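PDB 6V77: putative HpcE protein, which is of unassigned function but belongs to the fumarylacetoacetate hydrolase (FAH) family and carries a zinc ion held by acidic residues. Local coordinates for residues A57-P65 / S177-T185; G132-W141 / S219-E230. All coordinates share one frame; numbering follows the deposited sequence. Where two conformers were deposited one is given.

Interaction 1. Residues A57-P65 / S177-T185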
loop_
_atom_site.group_PDB
_atom_site.type_symbol
_atom_site.label_atom_id
_atom_site.label_comp_id
_atom_site.label_asym_id
_atom_site.label_seq_id
_atom_site.Cartn_x
_atom_site.Cartn_y
_atom_site.Cartn_z
ATOM N N ALA B 57 31.295 7.419 -12.676
ATOM C CA ALA B 57 31.180 7.874 -11.297
ATOM C C ALA B 57 29.720 7.959 -10.868
ATOM O O ALA B 57 28.846 8.325 -11.654
ATOM C CB ALA B 57 31.841 9.244 -11.133
ATOM N N ARG B 58 29.457 7.610 -9.611
ATOM C CA ARG B 58 28.129 7.765 -9.028
ATOM C C ARG B 58 27.798 9.249 -8.945
ATOM O O ARG B 58 28.434 9.969 -8.181
ATOM C CB ARG B 58 28.094 7.160 -7.626
ATOM C CG ARG B 58 27.741 5.697 -7.487
ATOM C CD ARG B 58 27.879 5.313 -6.014
ATOM N NE ARG B 58 27.842 3.871 -5.749
ATOM C CZ ARG B 58 28.829 3.027 -6.040
ATOM N NH1 ARG B 58 28.713 1.740 -5.740
ATOM N NH2 ARG B 58 29.914 3.455 -6.661
ATOM N N VAL B 59 26.806 9.717 -9.705
ATOM C CA VAL B 59 26.344 11.096 -9.565
ATOM C C VAL B 59 24.829 11.108 -9.665
ATOM O O VAL B 59 24.224 10.237 -10.289
ATOM C CB VAL B 59 26.953 12.063 -10.608
ATOM C CG1 VAL B 59 28.456 12.247 -10.374
ATOM C CG2 VAL B 59 26.655 11.588 -12.017
ATOM N N GLY B 60 24.221 12.098 -9.028
ATOM C CA GLY B 60 22.780 12.246 -9.002
ATOM C C GLY B 60 22.203 11.888 -7.642
ATOM O O GLY B 60 22.899 11.447 -6.725
ATOM N N THR B 61 20.893 12.094 -7.538
ATOM C CA THR B 61 20.151 11.725 -6.341
ATOM C C THR B 61 20.105 10.213 -6.215
ATOM O O THR B 61 19.677 9.532 -7.147
ATOM C CB THR B 61 18.718 12.253 -6.411
ATOM O OG1 THR B 61 18.719 13.680 -6.540
ATOM C CG2 THR B 61 17.935 11.852 -5.160
ATOM N N ILE B 62 20.503 9.685 -5.060
ATOM C CA ILE B 62 20.320 8.262 -4.791
ATOM C C ILE B 62 18.870 8.052 -4.381
ATOM O O ILE B 62 18.432 8.548 -3.338
ATOM C CB ILE B 62 21.282 7.756 -3.703
ATOM C CG1 ILE B 62 22.747 8.011 -4.085
ATOM C CG2 ILE B 62 21.018 6.274 -3.434
ATOM C CD1 ILE B 62 23.781 7.437 -3.077
ATOM N N GLY B 63 18.112 7.332 -5.213
ATOM C CA GLY B 63 16.737 7.007 -4.897
ATOM C C GLY B 63 16.625 5.675 -4.189
ATOM O O GLY B 63 17.601 4.944 -4.011
ATOM N N SER B 64 15.404 5.355 -3.770
ATOM C CA SER B 64 15.180 4.015 -3.249
ATOM C C SER B 64 15.479 2.996 -4.340
ATOM O O SER B 64 15.122 3.213 -5.509
ATOM C CB SER B 64 13.739 3.831 -2.774
ATOM O OG SER B 64 13.486 2.445 -2.587
ATOM N N PRO B 65 16.123 1.871 -4.008
ATOM C CA PRO B 65 16.296 0.819 -5.019
ATOM C C PRO B 65 14.973 0.202 -5.461
ATOM O O PRO B 65 14.930 -0.433 -6.520
ATOM C CB PRO B 65 17.206 -0.209 -4.325
ATOM C CG PRO B 65 17.058 0.072 -2.850
ATOM C CD PRO B 65 16.736 1.540 -2.708
ATOM N N SER B 177 10.201 6.831 4.960
ATOM C CA SER B 177 10.586 5.484 4.530
ATOM C C SER B 177 11.790 5.527 3.601
ATOM O O SER B 177 11.709 5.108 2.440
ATOM C CB SER B 177 9.406 4.782 3.851
ATOM O OG SER B 177 8.243 4.966 4.640
ATOM N N PRO B 178 12.939 6.007 4.076
ATOM C CA PRO B 178 14.134 5.964 3.232
ATOM C C PRO B 178 14.664 4.544 3.120
ATOM O O PRO B 178 14.687 3.789 4.098
ATOM C CB PRO B 178 15.128 6.874 3.973
ATOM C CG PRO B 178 14.776 6.657 5.426
ATOM C CD PRO B 178 13.235 6.529 5.431
ATOM N N ILE B 179 15.101 4.188 1.911
ATOM C CA ILE B 179 15.675 2.882 1.618
ATOM C C ILE B 179 16.910 3.109 0.768
ATOM O O ILE B 179 16.858 3.881 -0.193
ATOM C CB ILE B 179 14.692 1.967 0.849
ATOM C CG1 ILE B 179 13.345 1.868 1.567
ATOM C CG2 ILE B 179 15.328 0.569 0.626
ATOM C CD1 ILE B 179 12.257 1.174 0.725
ATOM N N GLY B 180 18.012 2.435 1.099
ATOM C CA GLY B 180 19.216 2.555 0.312
ATOM C C GLY B 180 20.473 2.441 1.143
ATOM O O GLY B 180 20.431 2.025 2.304
ATOM N N PRO B 181 21.633 2.795 0.557
ATOM C CA PRO B 181 21.765 3.364 -0.790
ATOM C C PRO B 181 21.676 2.343 -1.923
ATOM O O PRO B 181 21.341 2.727 -3.043
ATOM C CB PRO B 181 23.163 3.989 -0.765
ATOM C CG PRO B 181 23.919 3.126 0.200
ATOM C CD PRO B 181 22.916 2.806 1.283
ATOM N N GLU B 182 21.977 1.080 -1.639
ATOM C CA GLU B 182 22.111 0.067 -2.683
ATOM C C GLU B 182 21.281 -1.152 -2.357
ATOM O O GLU B 182 21.045 -1.465 -1.192
ATOM C CB GLU B 182 23.576 -0.358 -2.851
ATOM C CG GLU B 182 24.412 0.757 -3.382
ATOM C CD GLU B 182 25.902 0.467 -3.395
ATOM O OE1 GLU B 182 26.370 -0.535 -2.803
ATOM O OE2 GLU B 182 26.607 1.281 -4.009
ATOM N N LEU B 183 20.842 -1.851 -3.407
ATOM C CA LEU B 183 20.301 -3.186 -3.240
ATOM C C LEU B 183 21.467 -4.152 -3.318
ATOM O O LEU B 183 22.299 -4.036 -4.226
ATOM C CB LEU B 183 19.273 -3.511 -4.321
ATOM C CG LEU B 183 18.529 -4.837 -4.128
ATOM C CD1 LEU B 183 17.434 -4.681 -3.109
ATOM C CD2 LEU B 183 17.942 -5.311 -5.452
ATOM N N VAL B 184 21.528 -5.096 -2.379
ATOM C CA VAL B 184 22.623 -6.064 -2.297
ATOM C C VAL B 184 22.032 -7.459 -2.437
ATOM O O VAL B 184 21.175 -7.847 -1.633
ATOM C CB VAL B 184 23.391 -5.940 -0.970
ATOM C CG1 VAL B 184 24.600 -6.878 -0.963
ATOM C CG2 VAL B 184 23.832 -4.491 -0.752
ATOM N N THR B 185 22.476 -8.220 -3.444
ATOM C CA THR B 185 21.848 -9.519 -3.636
ATOM C C THR B 185 22.317 -10.500 -2.561
ATOM O O THR B 185 23.338 -10.302 -1.899
ATOM C CB THR B 185 22.134 -10.078 -5.034
ATOM O OG1 THR B 185 23.543 -10.181 -5.254
ATOM C CG2 THR B 185 21.511 -9.192 -6.112
HETATM O O HOH W 1 19.253 2.891 -4.818
#

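Interaction 2. Residues G132-W141 / S219-E230. With EDO (1,2-ethanediol), chain J.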
loop_
_atom_site.group_PDB
_atom_site.type_symbol
_atom_site.label_atom_id
_atom_site.label_comp_id
_atom_site.label_asym_id
_atom_site.label_seq_id
_atom_site.Cartn_x
_atom_site.Cartn_y
_atom_site.Cartn_z
ATOM N N GLY B 132 4.265 -14.464 -5.572
ATOM C CA GLY B 132 3.376 -15.599 -5.447
ATOM C C GLY B 132 2.653 -15.704 -4.123
ATOM O O GLY B 132 2.927 -14.969 -3.169
ATOM N N ARG B 133 1.699 -16.617 -4.088
ATOM C CA ARG B 133 0.987 -17.040 -2.896
ATOM C C ARG B 133 1.572 -18.360 -2.418
ATOM O O ARG B 133 2.055 -19.162 -3.219
ATOM C CB ARG B 133 -0.514 -17.213 -3.189
ATOM C CG ARG B 133 -1.222 -15.902 -3.519
ATOM C CD ARG B 133 -2.730 -16.113 -3.716
ATOM N NE ARG B 133 -3.351 -14.869 -4.156
ATOM C CZ ARG B 133 -3.813 -13.949 -3.310
ATOM N NH1 ARG B 133 -3.758 -14.169 -1.999
ATOM N NH2 ARG B 133 -4.346 -12.826 -3.774
ATOM N N ASN B 134 1.523 -18.577 -1.106
ATOM C CA ASN B 134 1.971 -19.831 -0.499
ATOM C C ASN B 134 3.402 -20.177 -0.909
ATOM O O ASN B 134 3.704 -21.293 -1.359
ATOM C CB ASN B 134 1.011 -20.970 -0.848
ATOM C CG ASN B 134 -0.417 -20.612 -0.542
ATOM O OD1 ASN B 134 -0.782 -20.415 0.627
ATOM N ND2 ASN B 134 -1.222 -20.465 -1.582
ATOM N N ILE B 135 4.282 -19.198 -0.754
ATOM C CA ILE B 135 5.722 -19.425 -0.931
ATOM C C ILE B 135 6.246 -20.205 0.273
ATOM O O ILE B 135 6.028 -19.780 1.430
ATOM C CB ILE B 135 6.450 -18.087 -1.076
ATOM C CG1 ILE B 135 5.928 -17.306 -2.279
ATOM C CG2 ILE B 135 7.971 -18.264 -1.164
ATOM C CD1 ILE B 135 6.387 -15.836 -2.268
ATOM N N PRO B 136 6.908 -21.339 0.073
ATOM C CA PRO B 136 7.342 -22.143 1.218
ATOM C C PRO B 136 8.505 -21.486 1.921
ATOM O O PRO B 136 9.377 -20.882 1.290
ATOM C CB PRO B 136 7.748 -23.484 0.592
ATOM C CG PRO B 136 8.006 -23.170 -0.837
ATOM C CD PRO B 136 7.078 -22.058 -1.207
ATOM N N GLU B 137 8.514 -21.623 3.249
ATOM C CA GLU B 137 9.558 -20.986 4.038
ATOM C C GLU B 137 10.940 -21.474 3.619
ATOM O O GLU B 137 11.889 -20.681 3.534
ATOM C CB GLU B 137 9.297 -21.257 5.523
ATOM C CG GLU B 137 10.153 -20.456 6.467
ATOM C CD GLU B 137 9.690 -20.552 7.916
ATOM O OE1 GLU B 137 8.474 -20.688 8.170
ATOM O OE2 GLU B 137 10.551 -20.479 8.808
ATOM N N ASP B 138 11.075 -22.770 3.307
ATOM C CA ASP B 138 12.421 -23.269 3.042
ATOM C C ASP B 138 12.947 -22.850 1.677
ATOM O O ASP B 138 14.110 -23.125 1.377
ATOM C CB ASP B 138 12.488 -24.797 3.221
ATOM C CG ASP B 138 11.597 -25.572 2.254
ATOM O OD1 ASP B 138 10.921 -24.978 1.398
ATOM O OD2 ASP B 138 11.588 -26.818 2.354
ATOM N N ARG B 139 12.137 -22.185 0.853
ATOM C CA ARG B 139 12.588 -21.638 -0.420
ATOM C C ARG B 139 12.568 -20.116 -0.455
ATOM O O ARG B 139 12.866 -19.533 -1.501
ATOM C CB ARG B 139 11.722 -22.174 -1.574
ATOM C CG ARG B 139 11.649 -23.704 -1.660
ATOM C CD ARG B 139 12.845 -24.290 -2.392
ATOM N NE ARG B 139 12.749 -24.086 -3.835
ATOM C CZ ARG B 139 13.690 -24.430 -4.710
ATOM N NH1 ARG B 139 14.816 -25.001 -4.299
ATOM N NH2 ARG B 139 13.505 -24.199 -6.001
ATOM N N ALA B 140 12.223 -19.448 0.648
ATOM C CA ALA B 140 11.819 -18.045 0.541
ATOM C C ALA B 140 12.953 -17.144 0.058
ATOM O O ALA B 140 12.708 -16.180 -0.676
ATOM C CB ALA B 140 11.278 -17.542 1.881
ATOM N N TRP B 141 14.194 -17.403 0.483
ATOM C CA TRP B 141 15.272 -16.504 0.064
ATOM C C TRP B 141 15.473 -16.547 -1.443
ATOM O O TRP B 141 15.935 -15.567 -2.033
ATOM C CB TRP B 141 16.588 -16.846 0.763
ATOM C CG TRP B 141 16.770 -16.222 2.140
ATOM C CD1 TRP B 141 16.818 -16.891 3.332
ATOM C CD2 TRP B 141 16.972 -14.829 2.454
ATOM N NE1 TRP B 141 17.015 -15.999 4.367
ATOM C CE2 TRP B 141 17.116 -14.732 3.857
ATOM C CE3 TRP B 141 17.045 -13.660 1.689
ATOM C CZ2 TRP B 141 17.351 -13.506 4.511
ATOM C CZ3 TRP B 141 17.260 -12.454 2.334
ATOM C CH2 TRP B 141 17.416 -12.385 3.734
ATOM N N SER B 219 12.567 -15.529 5.999
ATOM C CA SER B 219 11.861 -16.607 5.303
ATOM C C SER B 219 10.475 -16.810 5.885
ATOM O O SER B 219 9.519 -17.097 5.158
ATOM C CB SER B 219 12.655 -17.914 5.393
ATOM O OG SER B 219 13.860 -17.819 4.667
ATOM N N ASN B 220 10.360 -16.704 7.204
ATOM C CA ASN B 220 9.065 -16.885 7.843
ATOM C C ASN B 220 8.116 -15.754 7.472
ATOM O O ASN B 220 6.929 -15.990 7.229
ATOM C CB ASN B 220 9.248 -16.968 9.358
ATOM C CG ASN B 220 7.940 -17.170 10.088
ATOM O OD1 ASN B 220 7.274 -16.210 10.456
ATOM N ND2 ASN B 220 7.553 -18.426 10.277
ATOM N N LEU B 221 8.620 -14.519 7.438
ATOM C CA LEU B 221 7.802 -13.390 7.007
ATOM C C LEU B 221 7.237 -13.610 5.605
ATOM O O LEU B 221 6.049 -13.389 5.359
ATOM C CB LEU B 221 8.628 -12.108 7.034
ATOM C CG LEU B 221 9.056 -11.591 8.410
ATOM C CD1 LEU B 221 9.972 -10.377 8.219
ATOM C CD2 LEU B 221 7.830 -11.237 9.289
ATOM N N ILE B 222 8.091 -14.013 4.664
ATOM C CA ILE B 222 7.645 -14.204 3.283
ATOM C C ILE B 222 6.582 -15.291 3.216
ATOM O O ILE B 222 5.522 -15.111 2.600
ATOM C CB ILE B 222 8.852 -14.513 2.383
ATOM C CG1 ILE B 222 9.693 -13.233 2.203
ATOM C CG2 ILE B 222 8.402 -15.135 1.061
ATOM C CD1 ILE B 222 11.107 -13.515 1.662
ATOM N N ALA B 223 6.843 -16.433 3.860
ATOM C CA ALA B 223 5.864 -17.517 3.899
ATOM C C ALA B 223 4.547 -17.049 4.507
ATOM O O ALA B 223 3.467 -17.267 3.936
ATOM C CB ALA B 223 6.431 -18.700 4.690
ATOM N N TYR B 224 4.623 -16.397 5.666
ATOM C CA TYR B 224 3.428 -15.951 6.378
ATOM C C TYR B 224 2.611 -14.975 5.544
ATOM O O TYR B 224 1.406 -15.174 5.345
ATOM C CB TYR B 224 3.840 -15.320 7.715
ATOM C CG TYR B 224 2.661 -14.835 8.526
ATOM C CD1 TYR B 224 1.884 -15.731 9.245
ATOM C CD2 TYR B 224 2.324 -13.487 8.564
ATOM C CE1 TYR B 224 0.787 -15.294 9.978
ATOM C CE2 TYR B 224 1.227 -13.032 9.307
ATOM C CZ TYR B 224 0.465 -13.953 10.001
ATOM O OH TYR B 224 -0.616 -13.554 10.744
ATOM N N LEU B 225 3.249 -13.908 5.046
ATOM C CA LEU B 225 2.541 -12.941 4.216
ATOM C C LEU B 225 1.857 -13.627 3.033
ATOM O O LEU B 225 0.687 -13.360 2.741
ATOM C CB LEU B 225 3.502 -11.871 3.713
ATOM C CG LEU B 225 3.968 -10.882 4.783
ATOM C CD1 LEU B 225 5.080 -10.027 4.227
ATOM C CD2 LEU B 225 2.796 -10.034 5.273
ATOM N N SER B 226 2.594 -14.497 2.332
ATOM C CA SER B 226 2.100 -15.100 1.097
ATOM C C SER B 226 0.995 -16.113 1.342
ATOM O O SER B 226 0.333 -16.545 0.377
ATOM C CB SER B 226 3.254 -15.769 0.348
ATOM O OG SER B 226 3.629 -16.970 1.008
ATOM N N ASP B 227 0.752 -16.475 2.598
ATOM C CA ASP B 227 -0.406 -17.301 2.900
ATOM C C ASP B 227 -1.712 -16.524 2.897
ATOM O O ASP B 227 -2.775 -17.157 2.914
ATOM C CB ASP B 227 -0.204 -17.998 4.240
ATOM C CG ASP B 227 0.745 -19.200 4.118
ATOM O OD1 ASP B 227 0.961 -19.676 2.974
ATOM O OD2 ASP B 227 1.276 -19.666 5.146
ATOM N N THR B 228 -1.659 -15.188 2.848
ATOM C CA THR B 228 -2.855 -14.352 2.724
ATOM C C THR B 228 -2.868 -13.511 1.462
ATOM O O THR B 228 -3.907 -13.441 0.795
ATOM C CB THR B 228 -2.988 -13.432 3.956
ATOM O OG1 THR B 228 -3.118 -14.240 5.132
ATOM C CG2 THR B 228 -4.224 -12.517 3.829
ATOM N N VAL B 229 -1.747 -12.876 1.113
ATOM C CA VAL B 229 -1.641 -11.995 -0.050
ATOM C C VAL B 229 -0.825 -12.683 -1.146
ATOM O O VAL B 229 -0.111 -13.658 -0.908
ATOM C CB VAL B 229 -0.989 -10.644 0.306
ATOM C CG1 VAL B 229 -1.852 -9.900 1.334
ATOM C CG2 VAL B 229 0.452 -10.848 0.837
ATOM N N GLU B 230 -0.924 -12.148 -2.364
ATOM C CA GLU B 230 0.038 -12.485 -3.415
ATOM C C GLU B 230 1.178 -11.475 -3.353
ATOM O O GLU B 230 0.967 -10.290 -3.609
ATOM C CB GLU B 230 -0.608 -12.472 -4.798
ATOM C CG GLU B 230 0.384 -12.861 -5.931
ATOM C CD GLU B 230 -0.231 -12.714 -7.317
ATOM O OE1 GLU B 230 -1.440 -12.419 -7.420
ATOM O OE2 GLU B 230 0.506 -12.881 -8.311
HETATM C C1 EDO J . -5.850 -17.435 1.101
HETATM O O1 EDO J . -6.811 -17.174 2.133
HETATM C C2 EDO J . -6.048 -16.418 -0.010
HETATM O O2 EDO J . -5.995 -15.125 0.592
HETATM O O HOH W 2 -2.450 -16.118 -0.363
HETATM O O HOH W 3 -2.598 -15.553 -6.843
HETATM O O HOH W 4 -4.105 -12.684 -6.638
HETATM O O HOH W 5 3.711 -20.401 2.562
HETATM O O HOH W 6 14.536 -19.701 2.733
#

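Interaction 1. Residues A57-P65 / S177-T185
Pro65 lays its ring against Ile179 and Leu183. Ile179 CG2 meets the CD and CG atoms of the ring, 3.7 Å from Pro65 CD, because that branch stands anti to its backbone N. Pro65 CB reaches Leu183 CB on the far side of the corner the chain makes at Pro181. Ser64 OG lies over Ile179 CB, while its polar bond goes to the backbone N of Ala66. Ser64 CA also makes a CA-H...O contact of 3.5 Å with Ile179 O. Ile62 and Pro181, which follows a cis peptide bond, lie side by side. One water donates to both Gly63 O and Pro181 O, at 2.8 Å and 2.7 Å. The short, weakly bonded strand 62-63 lies beside strand 2-6, so a peripheral segment packs on the corner of the bent strand 177-185.

At the outer rim, one of the two conformers of Arg58 crosses Glu182 at about a right angle. In it, Arg58 NH1 meets Glu182 OE2 at 2.8 Å on the syn side, with an N-H...O angle of 157°. The guanidinium of Arg58 and the carboxylate of Glu182 are nearly coplanar, their planes 28° apart. Glu182 OE1 has a second salt bridge, to Arg2 of strand 2-6. With Arg58 so placed, two arginines share the carboxylate, which probably helps keep it ionised and may tie 57-65 to the corner.

Interaction 2. Residues G132-W141 / S219-E230
Ser226 OG is ringed by several backbone groups. It accepts from Ile135 N at 2.9 Å, and the carbonyl oxygens of Ile222 and Ala223 both lie within bonding distance. Its chi1 of 74° turns OG back between the backbone N and the carbonyl carbon, toward the helix carbonyls. Asn134 N bonds Ser226 O at 2.8 Å and nearly straight, 172°, from above the carbonyl plane. Two successive loop amides are therefore fixed by one serine.

Arg133 runs extended across Glu230, whose backbone N lies over one face of the guanidinium. Thr228 O is at the edge, with a weak bond of 2.9 Å from Arg133 NH1. Waters in the plane link Arg133 NH2 soundly and NE only weakly to Glu230 OE1, and NH1 to Ser226 O. A 1,2-ethanediol, probably from the crystallisation liquor, donates to Thr228 O and also bonds His173 and Ala174 of the second subunit.

At the other end, Asn220 ND2 bonds Glu137 OE1 at 3.2 Å from above the carboxylate. Ala140 CB packs on Ser219 CA at 3.6 Å and on Ile222 CG2, which also meets Ile135 CG2.

The 132-141 loop, between strands 118-128 and 144-155, thus lies along helix 218-226. Leu221 and Leu225 of that helix touch strand 72-76. Ile222 reaches strands 144-155 and 236-238, and Ser102 of the second subunit bonds Glu230 N.

The two contacts lie on opposite sides of the chain's centre, with their own centres about 26 Å apart and nearest atoms about 7 Å apart. Along the chain their segments alternate: 57-65, 132-141, 177-185, then 219-230. The large mixed sheet connects them. Strand 177-185 of interaction 1 pairs with strand 144-155, which follows the 132-141 loop of interaction 2. Interaction 1 packs the segment carrying strand 62-63, already paired with 2-6, against the bent strand 177-185 of the same sheet. Interaction 2 fastens a loop to helix 218-226, next to the second subunit. Strands 118-128 and 144-155 also supply the zinc ligands Glu121, Glu123 and Asp152, so both contacts adjoin the sheet that carries the metal site.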